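Local coordinates for protein walker-Type ATPase (Pyrococcus abyssi, PDB 2QEN) that binds ADP and magnesium and is probably a P-loop (Walker-type) ATPase, though its biological role is unknown, at residues Tyr31-Leu36 and Arg193-Val198; Asn296-Ile301 and Asn335-Ala340. The protein carries 1 engineered substitution. All coordinates share one frame; numbering follows the deposited sequence.

Contact 1 of 2, residues Tyr31-Leu36 and Arg193-Val198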
# COMPACT_ATOMS: atom_id res chain seq x y z
N TYR A 31 15.90 -2.06 13.04
CA TYR A 31 14.84 -1.32 13.73
C TYR A 31 13.71 -2.25 14.12
O TYR A 31 13.38 -3.16 13.37
CB TYR A 31 14.27 -0.20 12.84
CG TYR A 31 15.31 0.76 12.30
CD1 TYR A 31 15.84 1.78 13.10
CD2 TYR A 31 15.80 0.62 11.00
CE1 TYR A 31 16.81 2.64 12.61
CE2 TYR A 31 16.76 1.48 10.50
CZ TYR A 31 17.26 2.49 11.30
OH TYR A 31 18.22 3.34 10.80
N PRO A 32 13.09 -2.03 15.30
CA PRO A 32 11.89 -2.78 15.69
C PRO A 32 10.67 -2.48 14.80
O PRO A 32 9.76 -3.33 14.65
CB PRO A 32 11.63 -2.31 17.14
CG PRO A 32 12.96 -1.74 17.60
CD PRO A 32 13.52 -1.10 16.36
N LEU A 33 10.67 -1.29 14.20
CA LEU A 33 9.56 -0.80 13.40
C LEU A 33 10.08 -0.39 12.00
O LEU A 33 11.06 0.34 11.88
CB LEU A 33 8.97 0.44 14.09
CG LEU A 33 7.47 0.80 14.08
CD1 LEU A 33 7.30 2.30 14.27
CD2 LEU A 33 6.73 0.33 12.88
N THR A 34 9.38 -0.85 10.96
CA THR A 34 9.76 -0.59 9.56
C THR A 34 8.54 -0.07 8.81
O THR A 34 7.44 -0.57 9.00
CB THR A 34 10.29 -1.89 8.90
OG1 THR A 34 11.53 -2.26 9.52
CG2 THR A 34 10.54 -1.75 7.39
N LEU A 35 8.73 0.96 7.98
CA LEU A 35 7.67 1.45 7.10
C LEU A 35 7.92 1.00 5.65
O LEU A 35 9.02 1.20 5.12
CB LEU A 35 7.50 2.98 7.18
CG LEU A 35 7.59 3.65 8.56
CD1 LEU A 35 7.41 5.16 8.48
CD2 LEU A 35 6.58 3.03 9.55
N LEU A 36 6.92 0.38 5.03
CA LEU A 36 7.02 0.01 3.64
C LEU A 36 6.15 0.94 2.80
O LEU A 36 4.92 0.92 2.91
CB LEU A 36 6.65 -1.46 3.44
CG LEU A 36 6.83 -2.02 2.03
CD1 LEU A 36 8.30 -2.28 1.78
CD2 LEU A 36 6.02 -3.31 1.87
N ARG A 193 11.11 7.75 18.50
CA ARG A 193 11.39 6.37 18.13
C ARG A 193 11.58 6.28 16.62
O ARG A 193 10.73 6.73 15.85
CB ARG A 193 10.29 5.44 18.64
CG ARG A 193 10.46 5.09 20.13
CD ARG A 193 9.18 4.56 20.73
NE ARG A 193 9.25 4.43 22.19
CZ ARG A 193 8.81 5.34 23.06
NH1 ARG A 193 8.28 6.48 22.64
NH2 ARG A 193 8.92 5.11 24.36
N ILE A 194 12.72 5.72 16.21
CA ILE A 194 13.12 5.69 14.81
C ILE A 194 12.67 4.40 14.11
O ILE A 194 12.91 3.29 14.60
CB ILE A 194 14.65 5.94 14.63
CG1 ILE A 194 15.04 7.31 15.20
CG2 ILE A 194 15.04 5.88 13.17
CD1 ILE A 194 16.53 7.52 15.40
N ALA A 195 12.02 4.58 12.96
CA ALA A 195 11.56 3.48 12.11
C ALA A 195 12.39 3.40 10.84
O ALA A 195 12.79 4.41 10.30
CB ALA A 195 10.07 3.66 11.76
N GLY A 196 12.67 2.19 10.37
CA GLY A 196 13.28 2.02 9.06
C GLY A 196 12.27 2.37 7.98
O GLY A 196 11.05 2.38 8.22
N GLU A 197 12.76 2.67 6.78
CA GLU A 197 11.90 3.01 5.66
C GLU A 197 12.38 2.29 4.44
O GLU A 197 13.53 2.44 4.01
CB GLU A 197 11.87 4.52 5.38
CG GLU A 197 11.10 5.33 6.42
CD GLU A 197 10.89 6.78 6.03
OE1 GLU A 197 11.26 7.19 4.90
OE2 GLU A 197 10.35 7.53 6.87
N VAL A 198 11.48 1.48 3.88
CA VAL A 198 11.72 0.78 2.63
C VAL A 198 10.75 1.32 1.57
O VAL A 198 9.52 1.24 1.73
CB VAL A 198 11.66 -0.76 2.83
CG1 VAL A 198 11.84 -1.49 1.50
CG2 VAL A 198 12.72 -1.19 3.86

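Contact 2 of 2, residues Asn296-Ile301 and Asn335-Ala340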
# COMPACT_ATOMS: atom_id res chain seq x y z
N ASN A 296 -0.38 22.60 -14.27
CA ASN A 296 0.43 21.87 -13.30
C ASN A 296 1.38 22.80 -12.50
O ASN A 296 2.40 22.37 -11.93
CB ASN A 296 1.22 20.80 -14.05
CG ASN A 296 2.12 21.38 -15.09
OD1 ASN A 296 2.21 22.60 -15.21
ND2 ASN A 296 2.81 20.53 -15.84
N ARG A 297 1.01 24.07 -12.47
CA ARG A 297 1.64 25.07 -11.61
C ARG A 297 0.53 25.82 -10.89
O ARG A 297 -0.59 25.91 -11.39
CB ARG A 297 2.54 26.00 -12.43
CG ARG A 297 3.91 25.38 -12.74
CD ARG A 297 4.60 26.03 -13.94
NE ARG A 297 4.14 25.41 -15.19
CZ ARG A 297 4.70 24.34 -15.76
NH1 ARG A 297 5.77 23.76 -15.22
NH2 ARG A 297 4.18 23.86 -16.89
N TRP A 298 0.85 26.32 -9.70
CA TRP A 298 -0.10 27.00 -8.83
C TRP A 298 -1.07 27.95 -9.54
O TRP A 298 -2.29 27.78 -9.45
CB TRP A 298 0.67 27.77 -7.76
CG TRP A 298 -0.18 28.47 -6.75
CD1 TRP A 298 -0.81 29.69 -6.87
CD2 TRP A 298 -0.47 28.01 -5.42
NE1 TRP A 298 -1.47 30.00 -5.71
CE2 TRP A 298 -1.29 28.99 -4.80
CE3 TRP A 298 -0.13 26.85 -4.70
CZ2 TRP A 298 -1.76 28.85 -3.48
CZ3 TRP A 298 -0.61 26.71 -3.39
CH2 TRP A 298 -1.43 27.71 -2.80
N SER A 299 -0.54 28.98 -10.18
CA SER A 299 -1.38 29.98 -10.87
C SER A 299 -2.14 29.37 -12.04
O SER A 299 -3.24 29.80 -12.36
CB SER A 299 -0.55 31.17 -11.37
OG SER A 299 0.42 30.73 -12.29
N LEU A 300 -1.55 28.37 -12.70
CA LEU A 300 -2.22 27.68 -13.81
C LEU A 300 -3.50 26.99 -13.31
O LEU A 300 -4.55 27.11 -13.94
CB LEU A 300 -1.29 26.68 -14.51
CG LEU A 300 -0.11 27.22 -15.33
CD1 LEU A 300 0.79 26.06 -15.82
CD2 LEU A 300 -0.53 28.12 -16.51
N ILE A 301 -3.38 26.31 -12.17
CA ILE A 301 -4.48 25.59 -11.52
C ILE A 301 -5.56 26.55 -11.06
O ILE A 301 -6.75 26.35 -11.34
CB ILE A 301 -4.00 24.75 -10.29
CG1 ILE A 301 -3.16 23.55 -10.72
CG2 ILE A 301 -5.21 24.28 -9.45
CD1 ILE A 301 -2.36 22.92 -9.60
N ASN A 335 9.09 22.55 -8.73
CA ASN A 335 8.01 23.53 -8.74
C ASN A 335 6.86 23.20 -9.73
O ASN A 335 6.24 24.10 -10.31
CB ASN A 335 8.60 24.92 -9.01
CG ASN A 335 7.59 26.04 -8.80
OD1 ASN A 335 6.82 26.02 -7.84
ND2 ASN A 335 7.59 27.02 -9.71
N THR A 336 6.58 21.91 -9.88
CA THR A 336 5.56 21.41 -10.80
C THR A 336 4.82 20.24 -10.18
O THR A 336 5.43 19.36 -9.57
CB THR A 336 6.20 20.99 -12.15
OG1 THR A 336 6.76 22.15 -12.79
CG2 THR A 336 5.19 20.37 -13.06
N TYR A 337 3.50 20.24 -10.32
CA TYR A 337 2.66 19.12 -9.90
C TYR A 337 2.48 18.08 -11.00
O TYR A 337 2.34 18.41 -12.18
CB TYR A 337 1.29 19.59 -9.41
CG TYR A 337 1.39 20.68 -8.39
CD1 TYR A 337 1.72 20.39 -7.07
CD2 TYR A 337 1.19 22.02 -8.75
CE1 TYR A 337 1.83 21.39 -6.13
CE2 TYR A 337 1.30 23.04 -7.80
CZ TYR A 337 1.61 22.71 -6.49
OH TYR A 337 1.73 23.68 -5.54
N LYS A 338 2.52 16.81 -10.61
CA LYS A 338 2.12 15.73 -11.50
C LYS A 338 1.32 14.64 -10.81
O LYS A 338 1.53 14.34 -9.63
CB LYS A 338 3.28 15.12 -12.31
CG LYS A 338 4.64 15.15 -11.68
CD LYS A 338 5.46 16.30 -12.28
CE LYS A 338 6.72 16.58 -11.47
NZ LYS A 338 7.62 17.55 -12.18
N ILE A 339 0.41 14.05 -11.57
CA ILE A 339 -0.28 12.85 -11.11
C ILE A 339 0.80 11.77 -10.87
O ILE A 339 1.64 11.49 -11.74
CB ILE A 339 -1.35 12.38 -12.12
CG1 ILE A 339 -2.29 13.53 -12.54
CG2 ILE A 339 -2.12 11.17 -11.61
CD1 ILE A 339 -3.07 14.21 -11.43
N ALA A 340 0.79 11.20 -9.67
CA ALA A 340 1.76 10.19 -9.26
C ALA A 340 1.74 8.94 -10.15
O ALA A 340 2.80 8.39 -10.46
CB ALA A 340 1.53 9.80 -7.79
O HOH W 1 2.50 17.66 -14.68
O HOH W 2 3.72 26.13 -8.75

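Contact 1 of 2, residues Tyr31-Leu36 and Arg193-Val198
Thr34, Leu35 and Leu36 pair with Gly196, Glu197 and Val198 in the parallel sheet of the P-loop ATPase domain. Strand 33-37 leads into the Walker A loop. Strand 196-199 is the outermost strand on this side, and strand 165-171 flanks 33-37 on the other. Three backbone hydrogen bonds join the pair. Gly196 N gives to Leu33 O at 2.9 Å, in the carbonyl plane. Leu35 N gives to Gly196 O at 2.7 Å from above the carbonyl plane. Val198 N gives to Leu35 O at 2.8 Å and is the straightest of the three, with 177° at the hydrogen.

Gly196 is where Tyr31 packs. With CG beside the backbone N, chi1 -55°, the tyrosine ring lies against the Ala195-Gly196 peptide, which sits over one face, toward the rim of the ring. Gly196 has no side chain, and this lets Tyr31 CD2 come to 3.5 Å from Gly196 CA. Farther round the ring, Tyr31 CE1 meets the CG2 branch of Ile194 at 3.7 Å.

The two faces of the sheet differ. On one, Leu36 CD1 touches Val198 CG1 at 3.6 Å, and Thr34 CG2 touches Val198 CG2 more loosely. Helix 18-30 covers this face, and Ser27 there hydrogen-bonds Thr34 OG1. On the other, Leu35 CG rests 4.0 Å from Ala195 CB, and Leu35 also packs on His178 and Leu181 of helix 174-181. Glu197 runs beside Leu35 in the same direction, its OE2 4.1 Å from Leu35 CD1.

The link is thus backbone hydrogen bonding with apolar packing on both faces. No salt bridge joins the two segments. Three backbone bonds hold strand 196-199 to the strand that leads into the Walker A loop.

Contact 2 of 2, residues Asn296-Ile301 and Asn335-Ala340
Asn296 and Tyr337 join the start of helix 298-307 to the second strand of the wing hairpin, consistent with a winged-helix domain. Tyr337 N gives a hydrogen bond to Asn296 O at 2.9 Å, tilted 22° from the carbonyl plane.

The tight part lies round the Tyr337 ring. Ile301 crosses it at about a right angle, with Ile301 CD1 3.8 Å from Tyr337 CD2. Trp298 runs alongside, and Tyr337 OH sits in the plane of the indole, 3.8 Å from Trp298 CE3. Leu321 of helix 314-326 and Ile291 of helix 282-292 also touch the tyrosine.

The loose side is polar and wet. One water takes a hydrogen bond from Asn296 ND2 and gives one to Tyr337 O at 2.6 Å. A second accepts from Trp298 N, in the first turn of the helix, and donates to Asn335 OD1. The Arg297 chain bends at chi3, -86°, and brings NH1 to 3.1 Å from Thr336 OG1.

One direct backbone bond, two water bridges and a packed tyrosine therefore tie the hairpin to the start of the helix, while its polar side relies partly on solvent.

Contact 1 lies in the range assigned to an archaeal ATPase family, and contact 2 in the range assigned to a winged helix-turn-helix family. They follow one another along the chain without overlap. Their centres lie 31 Å apart and their nearest atoms about 14 Å, so they do not touch. Contact 1 is close to the nucleotide: the side chain of Leu36 is about 7 Å from the bound ADP, about 8 Å from the magnesium ion, and about 4 Å from the side chain of Lys44, which binds ADP. It is also about 6 Å from the side chain of Asp135, a magnesium-site residue of this protein. Contact 2 lies away from these sites.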